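Local coordinates for protein anti-sigma-I factor RsgI3 (Clostridium thermocellum, PDB 6QE7) that probably holds the sigma factor SigI3 inactive and carries extracellular tandem PA14 domains that bind pectin and, less strongly, polygalacturonic acid, at residues V67-V72 against Y111-R116; N12-S17 against K43-V48; A156-D161 against F184-L189; G192-R197 against Y260-E265. All coordinates share one frame; numbering follows the deposited sequence.

Interaction 1. Residues V67-V72 against Y111-R116; sequences VTDDGV and YYQHVR. With CA (calcium ion), chain D.
D69 and D70, at the end of strand 67-69, and Q113, at the end of strand 111-113, converge with V115 on a calcium ion, the Asp-cis-Asp metal site of a PA14 domain. The cis peptide between the two aspartates lets both carboxylates turn to the ion, D69 OD1 at 2.3 Å and D70 OD1 at 2.4 Å. Q113 brings OE1, its amide plane 73° from the D69 carboxylate; V115 O, A117 O and two more distant waters also bind. H114 N donates an almost straight hydrogen bond to D70 OD1 (2.8 Å, 176°), from above the carboxylate plane, and thereby helps fix that group. Behind the metal, D70 and G71 both face Y112 in a classic beta bulge. D70 CB lies over one face of the Y112 ring. Y111, its CG anti to the backbone N (chi1 159°), turns its ring edge to D69 O and donates OH at 2.7 Å. On the far side of the Q113 amide, NE2 lies 3.0 Å from R116 O, which sits in the amide plane and accepts its hydrogen bond.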
loop_
_atom_site.group_PDB
_atom_site.type_symbol
_atom_site.label_atom_id
_atom_site.label_comp_id
_atom_site.label_asym_id
_atom_site.label_seq_id
_atom_site.Cartn_x
_atom_site.Cartn_y
_atom_site.Cartn_z
ATOM N N VAL A 67 6.919 -11.345 -19.510
ATOM C CA VAL A 67 5.654 -11.140 -20.247
ATOM C C VAL A 67 4.603 -10.979 -19.151
ATOM O O VAL A 67 4.387 -11.952 -18.414
ATOM C CB VAL A 67 5.329 -12.334 -21.182
ATOM C CG1 VAL A 67 4.113 -12.033 -22.026
ATOM C CG2 VAL A 67 6.499 -12.662 -22.076
ATOM N N THR A 68 3.989 -9.807 -19.067
ATOM C CA THR A 68 3.138 -9.396 -17.933
ATOM C C THR A 68 1.937 -8.651 -18.455
ATOM O O THR A 68 2.050 -7.850 -19.408
ATOM C CB THR A 68 3.844 -8.520 -16.905
ATOM O OG1 THR A 68 4.529 -7.352 -17.425
ATOM C CG2 THR A 68 4.858 -9.317 -16.129
ATOM N N ASP A 69 0.873 -8.821 -17.690
ATOM C CA ASP A 69 -0.271 -7.904 -17.653
ATOM C C ASP A 69 -0.652 -7.806 -16.181
ATOM O O ASP A 69 -1.076 -8.848 -15.665
ATOM C CB ASP A 69 -1.376 -8.436 -18.568
ATOM C CG ASP A 69 -2.655 -7.640 -18.432
ATOM O OD1 ASP A 69 -2.787 -6.864 -17.414
ATOM O OD2 ASP A 69 -3.474 -7.760 -19.336
ATOM N N ASP A 70 -0.452 -6.625 -15.490
ATOM C CA ASP A 70 -0.000 -5.381 -16.104
ATOM C C ASP A 70 1.505 -5.186 -15.998
ATOM O O ASP A 70 2.243 -5.778 -16.781
ATOM C CB ASP A 70 -0.743 -4.181 -15.541
ATOM C CG ASP A 70 -2.216 -4.274 -15.914
ATOM O OD1 ASP A 70 -2.939 -5.125 -15.262
ATOM O OD2 ASP A 70 -2.656 -3.484 -16.771
ATOM N N GLY A 71 1.966 -4.397 -15.053
ATOM C CA GLY A 71 3.313 -3.821 -15.155
ATOM C C GLY A 71 4.330 -4.648 -14.418
ATOM O O GLY A 71 4.004 -5.640 -13.722
ATOM N N VAL A 72 5.577 -4.292 -14.629
ATOM C CA VAL A 72 6.678 -5.107 -14.057
ATOM C C VAL A 72 7.865 -4.217 -13.767
ATOM O O VAL A 72 8.138 -3.322 -14.533
ATOM C CB VAL A 72 7.002 -6.242 -15.032
ATOM C CG1 VAL A 72 7.379 -5.665 -16.386
ATOM C CG2 VAL A 72 8.084 -7.230 -14.507
ATOM N N TYR A 111 5.487 -7.010 -9.785
ATOM C CA TYR A 111 4.421 -7.215 -10.766
ATOM C C TYR A 111 3.174 -6.561 -10.208
ATOM O O TYR A 111 2.979 -6.685 -8.974
ATOM C CB TYR A 111 4.243 -8.739 -10.959
ATOM C CG TYR A 111 2.891 -9.045 -11.534
ATOM C CD1 TYR A 111 2.644 -8.874 -12.879
ATOM C CD2 TYR A 111 1.835 -9.339 -10.706
ATOM C CE1 TYR A 111 1.387 -9.033 -13.416
ATOM C CE2 TYR A 111 0.574 -9.512 -11.225
ATOM C CZ TYR A 111 0.349 -9.346 -12.568
ATOM O OH TYR A 111 -0.893 -9.539 -13.051
ATOM N N TYR A 112 2.268 -6.058 -11.057
ATOM C CA TYR A 112 0.918 -5.764 -10.558
ATOM C C TYR A 112 -0.076 -5.974 -11.701
ATOM O O TYR A 112 0.261 -6.000 -12.886
ATOM C CB TYR A 112 0.843 -4.345 -10.004
ATOM C CG TYR A 112 0.665 -3.282 -11.060
ATOM C CD1 TYR A 112 1.738 -2.742 -11.743
ATOM C CD2 TYR A 112 -0.593 -2.768 -11.353
ATOM C CE1 TYR A 112 1.571 -1.741 -12.705
ATOM C CE2 TYR A 112 -0.776 -1.734 -12.269
ATOM C CZ TYR A 112 0.310 -1.199 -12.951
ATOM O OH TYR A 112 0.093 -0.271 -13.919
ATOM N N GLN A 113 -1.271 -6.272 -11.269
ATOM C CA GLN A 113 -2.545 -6.319 -12.010
ATOM C C GLN A 113 -3.399 -5.109 -11.638
ATOM O O GLN A 113 -3.596 -4.793 -10.399
ATOM C CB GLN A 113 -3.266 -7.634 -11.653
ATOM C CG GLN A 113 -4.793 -7.524 -11.762
ATOM C CD GLN A 113 -5.340 -7.524 -13.156
ATOM O OE1 GLN A 113 -4.755 -6.980 -14.089
ATOM N NE2 GLN A 113 -6.438 -8.270 -13.341
ATOM N N HIS A 114 -3.919 -4.475 -12.671
ATOM C CA HIS A 114 -4.929 -3.411 -12.519
ATOM C C HIS A 114 -6.311 -4.057 -12.668
ATOM O O HIS A 114 -6.902 -4.377 -11.633
ATOM C CB HIS A 114 -4.658 -2.200 -13.438
ATOM C CG HIS A 114 -5.619 -1.077 -13.202
ATOM N ND1 HIS A 114 -6.177 -0.390 -14.235
ATOM C CD2 HIS A 114 -6.213 -0.609 -12.057
ATOM C CE1 HIS A 114 -7.066 0.486 -13.767
ATOM N NE2 HIS A 114 -7.101 0.371 -12.412
ATOM N N VAL A 115 -6.764 -4.277 -13.904
ATOM C CA VAL A 115 -8.105 -4.836 -14.203
ATOM C C VAL A 115 -8.050 -5.847 -15.354
ATOM O O VAL A 115 -6.982 -6.132 -15.915
ATOM C CB VAL A 115 -9.091 -3.692 -14.504
ATOM C CG1 VAL A 115 -9.328 -2.754 -13.289
ATOM C CG2 VAL A 115 -8.707 -2.907 -15.741
ATOM N N ARG A 116 -9.200 -6.437 -15.662
ATOM C CA ARG A 116 -9.252 -7.389 -16.794
ATOM C C ARG A 116 -8.236 -8.500 -16.557
ATOM O O ARG A 116 -8.311 -9.193 -15.490
ATOM C CB ARG A 116 -9.053 -6.599 -18.068
ATOM C CG ARG A 116 -10.089 -5.482 -18.092
ATOM C CD ARG A 116 -10.327 -4.984 -19.485
ATOM N NE ARG A 116 -11.241 -3.843 -19.418
ATOM C CZ ARG A 116 -12.204 -3.590 -20.294
ATOM N NH1 ARG A 116 -12.401 -4.404 -21.314
ATOM N NH2 ARG A 116 -12.928 -2.494 -20.181
HETATM CA CA CA D . -4.720 -6.412 -16.273
HETATM O O HOH W 1 -5.288 -5.851 -18.898
HETATM O O HOH W 2 -5.284 -3.984 -17.424
#

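Interaction 2. Residues N12-S17 against K43-V48; sequences NNMDFS and KDTYSV. With CA (calcium ion), chain E.
M14 and Y46 bring the backbones of the irregular 12-17 turn and the start of strand 46-48 together, their CA atoms 4.3 Å apart. On the other side of the strand, T45 and Y46 both face Q113 in a G1 beta bulge. The turn and the strand share a calcium ion, bound by the backbone oxygens of N12, D44 and T45, by T45 OG1 and by four waters. T45 takes it in a chelate: with OG1 between the backbone N and the carbonyl carbon (chi1 55°), hydroxyl and carbonyl oxygen both lie 2.4 Å from the metal. The methyl CG2 is thereby turned to M14, whose SD lies 3.9 Å from it. S47 OG locks the turn from the strand, donating to N13 O at 2.7 Å and accepting from F16 N at 3.0 Å. The same oxygen lies over one face of the F16 ring, offset toward the rim, while V48 O approaches CE1 at the ring's edge, 3.7 Å away. Beyond the turn, N13 ND2 bonds to D203, and D15 OD2 accepts from Q253 N, so the loop also meets the second PA14 domain. Every oxygen on the metal is neutral, since D44 contributes its carbonyl and not its carboxylate; the ion's charge is therefore probably balanced from beyond the first shell.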
loop_
_atom_site.group_PDB
_atom_site.type_symbol
_atom_site.label_atom_id
_atom_site.label_comp_id
_atom_site.label_asym_id
_atom_site.label_seq_id
_atom_site.Cartn_x
_atom_site.Cartn_y
_atom_site.Cartn_z
ATOM N N ASN A 12 -3.029 -7.537 -1.691
ATOM C CA ASN A 12 -4.399 -7.283 -2.216
ATOM C C ASN A 12 -4.587 -5.861 -2.735
ATOM O O ASN A 12 -5.709 -5.563 -3.224
ATOM C CB ASN A 12 -5.468 -7.553 -1.138
ATOM C CG ASN A 12 -6.060 -8.925 -1.322
ATOM O OD1 ASN A 12 -6.423 -9.247 -2.443
ATOM N ND2 ASN A 12 -6.117 -9.752 -0.278
ATOM N N ASN A 13 -3.567 -5.015 -2.634
ATOM C CA ASN A 13 -3.462 -3.714 -3.353
ATOM C C ASN A 13 -2.353 -3.847 -4.426
ATOM O O ASN A 13 -1.517 -4.799 -4.340
ATOM C CB ASN A 13 -3.179 -2.591 -2.347
ATOM C CG ASN A 13 -4.432 -2.023 -1.698
ATOM O OD1 ASN A 13 -5.544 -2.231 -2.182
ATOM N ND2 ASN A 13 -4.259 -1.183 -0.684
ATOM N N MET A 14 -2.250 -2.879 -5.337
ATOM C CA MET A 14 -1.319 -2.922 -6.493
ATOM C C MET A 14 -0.029 -2.189 -6.169
ATOM O O MET A 14 0.868 -2.154 -7.004
ATOM C CB MET A 14 -2.014 -2.403 -7.752
ATOM C CG MET A 14 -2.208 -0.909 -7.906
ATOM S SD MET A 14 -3.440 -1.046 -9.337
ATOM C CE MET A 14 -4.108 0.635 -9.309
ATOM N N ASP A 15 0.108 -1.700 -4.929
ATOM C CA ASP A 15 1.338 -0.989 -4.510
ATOM C C ASP A 15 1.961 -1.642 -3.296
ATOM O O ASP A 15 2.492 -0.884 -2.452
ATOM C CB ASP A 15 1.015 0.443 -4.090
ATOM C CG ASP A 15 0.022 0.514 -2.913
ATOM O OD1 ASP A 15 -0.603 -0.544 -2.537
ATOM O OD2 ASP A 15 -0.105 1.622 -2.384
ATOM N N PHE A 16 1.892 -2.959 -3.153
ATOM C CA PHE A 16 2.635 -3.697 -2.107
ATOM C C PHE A 16 2.139 -3.215 -0.752
ATOM O O PHE A 16 2.940 -3.116 0.157
ATOM C CB PHE A 16 4.160 -3.517 -2.211
ATOM C CG PHE A 16 4.632 -3.891 -3.602
ATOM C CD1 PHE A 16 4.624 -5.207 -3.991
ATOM C CD2 PHE A 16 4.946 -2.919 -4.530
ATOM C CE1 PHE A 16 5.010 -5.563 -5.270
ATOM C CE2 PHE A 16 5.304 -3.260 -5.823
ATOM C CZ PHE A 16 5.314 -4.589 -6.185
ATOM N N SER A 17 0.850 -2.950 -0.637
ATOM C CA SER A 17 0.128 -2.815 0.650
ATOM C C SER A 17 -0.997 -3.842 0.657
ATOM O O SER A 17 -1.343 -4.452 -0.451
ATOM C CB SER A 17 -0.394 -1.405 0.895
ATOM O OG SER A 17 -1.410 -1.091 -0.071
ATOM N N LYS A 43 -10.263 -10.089 -6.823
ATOM C CA LYS A 43 -10.256 -9.636 -8.231
ATOM C C LYS A 43 -9.766 -8.210 -8.285
ATOM O O LYS A 43 -10.271 -7.365 -7.541
ATOM C CB LYS A 43 -11.629 -9.590 -8.890
ATOM C CG LYS A 43 -11.570 -9.605 -10.413
ATOM C CD LYS A 43 -12.990 -9.537 -11.029
ATOM C CE LYS A 43 -13.033 -8.992 -12.424
ATOM N NZ LYS A 43 -12.308 -9.889 -13.361
ATOM N N ASP A 44 -8.790 -7.991 -9.141
ATOM C CA ASP A 44 -8.276 -6.660 -9.518
ATOM C C ASP A 44 -7.361 -6.064 -8.422
ATOM O O ASP A 44 -7.403 -6.489 -7.245
ATOM C CB ASP A 44 -9.397 -5.695 -9.941
ATOM C CG ASP A 44 -10.151 -6.066 -11.207
ATOM O OD1 ASP A 44 -9.591 -6.839 -11.960
ATOM O OD2 ASP A 44 -11.329 -5.566 -11.428
ATOM N N THR A 45 -6.541 -5.091 -8.870
ATOM C CA THR A 45 -5.605 -4.272 -8.063
ATOM C C THR A 45 -4.857 -5.169 -7.078
ATOM O O THR A 45 -5.094 -5.046 -5.883
ATOM C CB THR A 45 -6.379 -3.164 -7.333
ATOM O OG1 THR A 45 -7.396 -3.836 -6.609
ATOM C CG2 THR A 45 -7.033 -2.153 -8.237
ATOM N N TYR A 46 -3.942 -6.015 -7.559
ATOM C CA TYR A 46 -3.104 -6.820 -6.690
ATOM C C TYR A 46 -1.673 -6.707 -7.196
ATOM O O TYR A 46 -1.474 -6.170 -8.330
ATOM C CB TYR A 46 -3.622 -8.254 -6.513
ATOM C CG TYR A 46 -3.857 -9.079 -7.753
ATOM C CD1 TYR A 46 -2.842 -9.812 -8.310
ATOM C CD2 TYR A 46 -5.140 -9.256 -8.291
ATOM C CE1 TYR A 46 -3.041 -10.636 -9.413
ATOM C CE2 TYR A 46 -5.380 -10.170 -9.307
ATOM C CZ TYR A 46 -4.319 -10.816 -9.917
ATOM O OH TYR A 46 -4.501 -11.681 -10.975
ATOM N N SER A 47 -0.746 -7.107 -6.321
ATOM C CA SER A 47 0.700 -7.033 -6.596
ATOM C C SER A 47 1.415 -8.191 -5.927
ATOM O O SER A 47 0.915 -8.713 -4.931
ATOM C CB SER A 47 1.313 -5.689 -6.255
ATOM O OG SER A 47 1.099 -5.288 -4.897
ATOM N N VAL A 48 2.557 -8.527 -6.538
ATOM C CA VAL A 48 3.391 -9.687 -6.218
ATOM C C VAL A 48 4.815 -9.185 -6.337
ATOM O O VAL A 48 5.160 -8.586 -7.362
ATOM C CB VAL A 48 3.128 -10.908 -7.152
ATOM C CG1 VAL A 48 3.803 -12.099 -6.569
ATOM C CG2 VAL A 48 1.641 -11.227 -7.351
HETATM CA CA CA E . -7.270 -5.475 -4.867
HETATM O O HOH W 3 -6.888 -7.897 -4.832
HETATM O O HOH W 4 -7.633 -3.475 -3.537
HETATM O O HOH W 5 -9.551 -5.846 -5.671
HETATM O O HOH W 6 -8.615 -6.080 -2.884
#

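Interaction 3. Residues A156-D161 against F184-L189; sequences AEYYGD and FPVGEL
Beside G160, which rests against V186 and L189, the carboxylate oxygen OD1 of D161 is gripped by two backbone N-H groups, those of E163 and K165, and OD2 takes a third from D166; the turn after strand 156-159 is thus pinned from within. Its meeting with 184-189, in contrast, rests on van der Waals packing, without a hydrogen bond between the two. V186 uses both methyls. Its CG1 faces the strand end, 4.0 Å from Y159 O and 4.2 Å from G160 CA. Its other methyl, CG2, anti to the carbonyl carbon, comes to the edge of the Y158 ring and lies 3.8 Å from Y158 CB. P185 reaches the same ring further out, CB 4.0 Å from Y158 CE2, the two side chains crossing at about a right angle. L189 closes the other end by setting CD2 3.8 Å from G160 CA, where the glycine offers only backbone to pack on. The Y158 ring also stacks with F169 of strand 167-173 and makes a cation-pi contact with R171. P185 and L189 both touch F194 of strand 193-202, so the loop folds over the ends of neighbouring antiparallel strands in the second PA14 domain.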
loop_
_atom_site.group_PDB
_atom_site.type_symbol
_atom_site.label_atom_id
_atom_site.label_comp_id
_atom_site.label_asym_id
_atom_site.label_seq_id
_atom_site.Cartn_x
_atom_site.Cartn_y
_atom_site.Cartn_z
ATOM N N ALA A 156 -2.340 7.814 16.494
ATOM C CA ALA A 156 -2.856 9.028 17.140
ATOM C C ALA A 156 -1.814 9.455 18.159
ATOM O O ALA A 156 -1.323 8.595 18.921
ATOM C CB ALA A 156 -4.190 8.752 17.781
ATOM N N GLU A 157 -1.430 10.715 18.070
ATOM C CA GLU A 157 -0.743 11.426 19.161
ATOM C C GLU A 157 -1.755 12.349 19.845
ATOM O O GLU A 157 -2.333 13.251 19.156
ATOM C CB GLU A 157 0.472 12.121 18.594
ATOM C CG GLU A 157 1.292 11.267 17.628
ATOM C CD GLU A 157 2.220 12.137 16.772
ATOM O OE1 GLU A 157 1.740 12.775 15.829
ATOM O OE2 GLU A 157 3.406 12.268 17.126
ATOM N N TYR A 158 -1.911 12.188 21.166
ATOM C CA TYR A 158 -2.773 13.069 22.009
ATOM C C TYR A 158 -1.925 14.102 22.742
ATOM O O TYR A 158 -0.940 13.743 23.366
ATOM C CB TYR A 158 -3.598 12.240 22.975
ATOM C CG TYR A 158 -4.672 11.507 22.253
ATOM C CD1 TYR A 158 -4.386 10.461 21.411
ATOM C CD2 TYR A 158 -5.981 11.875 22.389
ATOM C CE1 TYR A 158 -5.398 9.754 20.779
ATOM C CE2 TYR A 158 -6.999 11.220 21.720
ATOM C CZ TYR A 158 -6.706 10.174 20.868
ATOM O OH TYR A 158 -7.716 9.551 20.165
ATOM N N TYR A 159 -2.321 15.366 22.647
ATOM C CA TYR A 159 -1.595 16.493 23.263
ATOM C C TYR A 159 -2.404 17.126 24.387
ATOM O O TYR A 159 -3.646 17.227 24.279
ATOM C CB TYR A 159 -1.221 17.528 22.204
ATOM C CG TYR A 159 -0.235 16.997 21.210
ATOM C CD1 TYR A 159 -0.687 16.288 20.111
ATOM C CD2 TYR A 159 1.123 17.106 21.413
ATOM C CE1 TYR A 159 0.198 15.787 19.172
ATOM C CE2 TYR A 159 2.023 16.648 20.463
ATOM C CZ TYR A 159 1.543 15.951 19.361
ATOM O OH TYR A 159 2.336 15.444 18.407
ATOM N N GLY A 160 -1.678 17.647 25.387
ATOM C CA GLY A 160 -2.243 18.355 26.556
ATOM C C GLY A 160 -2.323 19.853 26.358
ATOM O O GLY A 160 -2.397 20.578 27.348
ATOM N N ASP A 161 -2.501 20.308 25.129
ATOM C CA ASP A 161 -2.796 21.738 24.853
ATOM C C ASP A 161 -3.520 21.824 23.508
ATOM O O ASP A 161 -3.640 20.798 22.838
ATOM C CB ASP A 161 -1.458 22.475 24.840
ATOM C CG ASP A 161 -0.480 21.855 23.825
ATOM O OD1 ASP A 161 -0.805 21.849 22.613
ATOM O OD2 ASP A 161 0.579 21.331 24.256
ATOM N N PHE A 184 -12.922 14.253 28.728
ATOM C CA PHE A 184 -11.846 14.505 27.735
ATOM C C PHE A 184 -10.946 13.295 27.628
ATOM O O PHE A 184 -10.545 12.690 28.601
ATOM C CB PHE A 184 -11.040 15.757 28.088
ATOM C CG PHE A 184 -11.884 16.995 28.186
ATOM C CD1 PHE A 184 -12.564 17.459 27.083
ATOM C CD2 PHE A 184 -12.130 17.581 29.415
ATOM C CE1 PHE A 184 -13.376 18.572 27.166
ATOM C CE2 PHE A 184 -12.924 18.701 29.503
ATOM C CZ PHE A 184 -13.512 19.225 28.377
ATOM N N PRO A 185 -10.459 12.975 26.419
ATOM C CA PRO A 185 -9.553 11.852 26.266
ATOM C C PRO A 185 -8.167 12.019 26.909
ATOM O O PRO A 185 -7.378 11.057 26.988
ATOM C CB PRO A 185 -9.518 11.620 24.742
ATOM C CG PRO A 185 -9.836 12.980 24.173
ATOM C CD PRO A 185 -10.775 13.652 25.170
ATOM N N VAL A 186 -7.848 13.205 27.390
ATOM C CA VAL A 186 -6.494 13.532 27.896
ATOM C C VAL A 186 -6.753 14.127 29.281
ATOM O O VAL A 186 -7.641 14.979 29.353
ATOM C CB VAL A 186 -5.796 14.538 26.956
ATOM C CG1 VAL A 186 -4.372 14.862 27.394
ATOM C CG2 VAL A 186 -5.788 14.034 25.543
ATOM N N GLY A 187 -6.070 13.646 30.304
ATOM C CA GLY A 187 -6.182 14.187 31.674
ATOM C C GLY A 187 -5.276 15.381 31.901
ATOM O O GLY A 187 -4.429 15.700 31.039
ATOM N N GLU A 188 -5.436 16.045 33.040
ATOM C CA GLU A 188 -4.561 17.161 33.472
ATOM C C GLU A 188 -4.558 18.283 32.422
ATOM O O GLU A 188 -3.474 18.694 32.002
ATOM C CB GLU A 188 -3.096 16.741 33.692
ATOM C CG GLU A 188 -2.844 15.611 34.688
ATOM C CD GLU A 188 -2.533 14.284 34.010
ATOM O OE1 GLU A 188 -2.332 14.287 32.767
ATOM O OE2 GLU A 188 -2.472 13.255 34.713
ATOM N N LEU A 189 -5.714 18.732 31.971
ATOM C CA LEU A 189 -5.781 19.782 30.930
ATOM C C LEU A 189 -5.951 21.144 31.579
ATOM O O LEU A 189 -6.412 21.184 32.693
ATOM C CB LEU A 189 -6.964 19.498 30.009
ATOM C CG LEU A 189 -6.826 18.210 29.198
ATOM C CD1 LEU A 189 -8.115 17.925 28.456
ATOM C CD2 LEU A 189 -5.638 18.276 28.239
#

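Interaction 4. Residues G192-R197 against Y260-E265; sequences GKFSVR and YCNYGE
Strands 193-197 and 260-263 pair antiparallel inside the larger sheet of the second PA14 domain, their axes 4.6 Å apart at 172°, with the F194 ring crossing the N262 side chain at a slant. V196 and Y260 form a hydrogen-bonded pair, V196 N to Y260 O at 2.8 Å and Y260 N to V196 O at 3.0 Å. N262 N continues the ladder to F194 O (2.9 Å). F194, V196, Y260 and N262 share one face of the sheet. There the Y260 ring turns its edge to F194 and V196, CE2 lying 4.2 Å from F194 CZ, while F194 CE1 comes to 3.6 Å from N262 CB. The N262 amide ties off the strand ends: both acceptors lie in its plane, G192 O at 2.8 Å on a nearly straight bond (169°) and E265 O at 2.8 Å. By sequence, N262 probably matches Q113 of the first domain, whose amide binds calcium; here the amide holds backbone oxygens instead, at the corresponding strand end of the PA14 fold.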
loop_
_atom_site.group_PDB
_atom_site.type_symbol
_atom_site.label_atom_id
_atom_site.label_comp_id
_atom_site.label_asym_id
_atom_site.label_seq_id
_atom_site.Cartn_x
_atom_site.Cartn_y
_atom_site.Cartn_z
ATOM N N GLY A 192 -9.936 22.561 29.259
ATOM C CA GLY A 192 -10.489 21.475 28.408
ATOM C C GLY A 192 -9.819 21.461 27.048
ATOM O O GLY A 192 -10.373 20.882 26.102
ATOM N N LYS A 193 -8.654 22.128 26.982
ATOM C CA LYS A 193 -7.902 22.436 25.748
ATOM C C LYS A 193 -6.997 21.211 25.564
ATOM O O LYS A 193 -6.160 20.916 26.468
ATOM C CB LYS A 193 -7.141 23.782 25.807
ATOM C CG LYS A 193 -7.922 25.005 25.337
ATOM C CD LYS A 193 -7.308 26.404 25.699
ATOM C CE LYS A 193 -8.392 27.446 25.971
ATOM N NZ LYS A 193 -7.972 28.867 25.784
ATOM N N PHE A 194 -7.177 20.509 24.458
ATOM C CA PHE A 194 -6.310 19.384 24.056
ATOM C C PHE A 194 -6.382 19.319 22.516
ATOM O O PHE A 194 -7.183 20.037 21.854
ATOM C CB PHE A 194 -6.721 18.101 24.785
ATOM C CG PHE A 194 -7.932 17.409 24.198
ATOM C CD1 PHE A 194 -9.205 17.748 24.596
ATOM C CD2 PHE A 194 -7.786 16.504 23.152
ATOM C CE1 PHE A 194 -10.303 17.144 24.014
ATOM C CE2 PHE A 194 -8.881 15.896 22.577
ATOM C CZ PHE A 194 -10.141 16.205 23.023
ATOM N N SER A 195 -5.545 18.493 21.920
ATOM C CA SER A 195 -5.480 18.388 20.440
ATOM C C SER A 195 -4.990 16.974 20.100
ATOM O O SER A 195 -4.409 16.280 21.009
ATOM C CB SER A 195 -4.585 19.553 19.923
ATOM O OG SER A 195 -3.294 19.494 20.545
ATOM N N VAL A 196 -5.203 16.535 18.861
ATOM C CA VAL A 196 -4.873 15.150 18.414
ATOM C C VAL A 196 -4.338 15.225 16.984
ATOM O O VAL A 196 -4.836 16.053 16.232
ATOM C CB VAL A 196 -6.110 14.232 18.451
ATOM C CG1 VAL A 196 -5.728 12.769 18.411
ATOM C CG2 VAL A 196 -6.973 14.529 19.667
ATOM N N ARG A 197 -3.348 14.394 16.674
ATOM C CA ARG A 197 -2.862 14.149 15.289
ATOM C C ARG A 197 -2.984 12.644 15.002
ATOM O O ARG A 197 -2.481 11.873 15.775
ATOM C CB ARG A 197 -1.414 14.574 15.059
ATOM C CG ARG A 197 -0.936 14.169 13.671
ATOM C CD ARG A 197 0.457 14.620 13.304
ATOM N NE ARG A 197 0.659 16.047 13.546
ATOM C CZ ARG A 197 1.325 16.516 14.588
ATOM N NH1 ARG A 197 1.839 15.694 15.485
ATOM N NH2 ARG A 197 1.503 17.804 14.706
ATOM N N TYR A 260 -6.920 17.819 15.087
ATOM C CA TYR A 260 -8.114 18.276 15.836
ATOM C C TYR A 260 -7.634 19.092 17.042
ATOM O O TYR A 260 -6.753 18.663 17.780
ATOM C CB TYR A 260 -8.947 17.097 16.358
ATOM C CG TYR A 260 -10.125 17.511 17.202
ATOM C CD1 TYR A 260 -11.120 18.285 16.636
ATOM C CD2 TYR A 260 -10.251 17.205 18.542
ATOM C CE1 TYR A 260 -12.214 18.710 17.358
ATOM C CE2 TYR A 260 -11.310 17.695 19.308
ATOM C CZ TYR A 260 -12.311 18.438 18.714
ATOM O OH TYR A 260 -13.421 18.928 19.373
ATOM N N CYS A 261 -8.269 20.215 17.288
ATOM C CA CYS A 261 -8.067 20.937 18.550
ATOM C C CYS A 261 -9.445 21.258 19.151
ATOM O O CYS A 261 -10.389 21.581 18.488
ATOM C CB CYS A 261 -7.121 22.104 18.355
ATOM S SG CYS A 261 -7.778 23.455 17.344
ATOM N N ASN A 262 -9.530 21.004 20.415
ATOM C CA ASN A 262 -10.624 21.408 21.301
ATOM C C ASN A 262 -10.292 22.747 21.966
ATOM O O ASN A 262 -9.153 22.920 22.452
ATOM C CB ASN A 262 -10.739 20.350 22.386
ATOM C CG ASN A 262 -12.146 20.375 22.872
ATOM O OD1 ASN A 262 -13.025 20.220 22.018
ATOM N ND2 ASN A 262 -12.329 20.656 24.163
ATOM N N TYR A 263 -11.246 23.655 22.063
ATOM C CA TYR A 263 -10.996 24.983 22.689
ATOM C C TYR A 263 -11.789 25.108 24.024
ATOM O O TYR A 263 -11.895 26.218 24.725
ATOM C CB TYR A 263 -11.305 26.054 21.638
ATOM C CG TYR A 263 -10.431 26.127 20.408
ATOM C CD1 TYR A 263 -9.131 26.602 20.504
ATOM C CD2 TYR A 263 -10.915 25.812 19.126
ATOM C CE1 TYR A 263 -8.328 26.747 19.375
ATOM C CE2 TYR A 263 -10.143 25.993 17.984
ATOM C CZ TYR A 263 -8.844 26.474 18.112
ATOM O OH TYR A 263 -7.990 26.657 17.061
ATOM N N GLY A 264 -12.322 23.973 24.454
ATOM C CA GLY A 264 -12.885 23.809 25.809
ATOM C C GLY A 264 -14.292 23.255 25.756
ATOM O O GLY A 264 -14.812 22.858 26.851
ATOM N N GLU A 265 -14.885 23.208 24.551
ATOM C CA GLU A 265 -16.246 22.650 24.335
ATOM C C GLU A 265 -16.181 21.160 24.672
ATOM O O GLU A 265 -15.087 20.614 24.825
ATOM C CB GLU A 265 -16.735 22.954 22.920
ATOM C CG GLU A 265 -17.269 24.364 22.789
ATOM C CD GLU A 265 -16.173 25.424 22.722
ATOM O OE1 GLU A 265 -15.040 25.071 22.317
ATOM O OE2 GLU A 265 -16.437 26.600 23.087
#

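In the fold
Along the chain the four contacts follow in series, interaction 2, then 1, 3 and 4; none nests in or crosses another. Interaction 2 closes the loop from 12-17 to 43-48, and interaction 1 the next one, from 67-72 to 111-116. Both serve the first PA14 domain and touch through neighbouring strands 46-51 and 105-113, as in the backbone pair H114 O and T45 N, so the two calcium sites lie close together. In the second domain interaction 3 closes 156-161 to 184-189 and interaction 4 the longer span from 192-197 to 260-265; their centres are 8 Å apart, joined by adjacent strands 154-159 and 193-202. Centres of interactions 1 and 4 are about 46 Å apart, whereas interaction 2 lies nearer the domain junction.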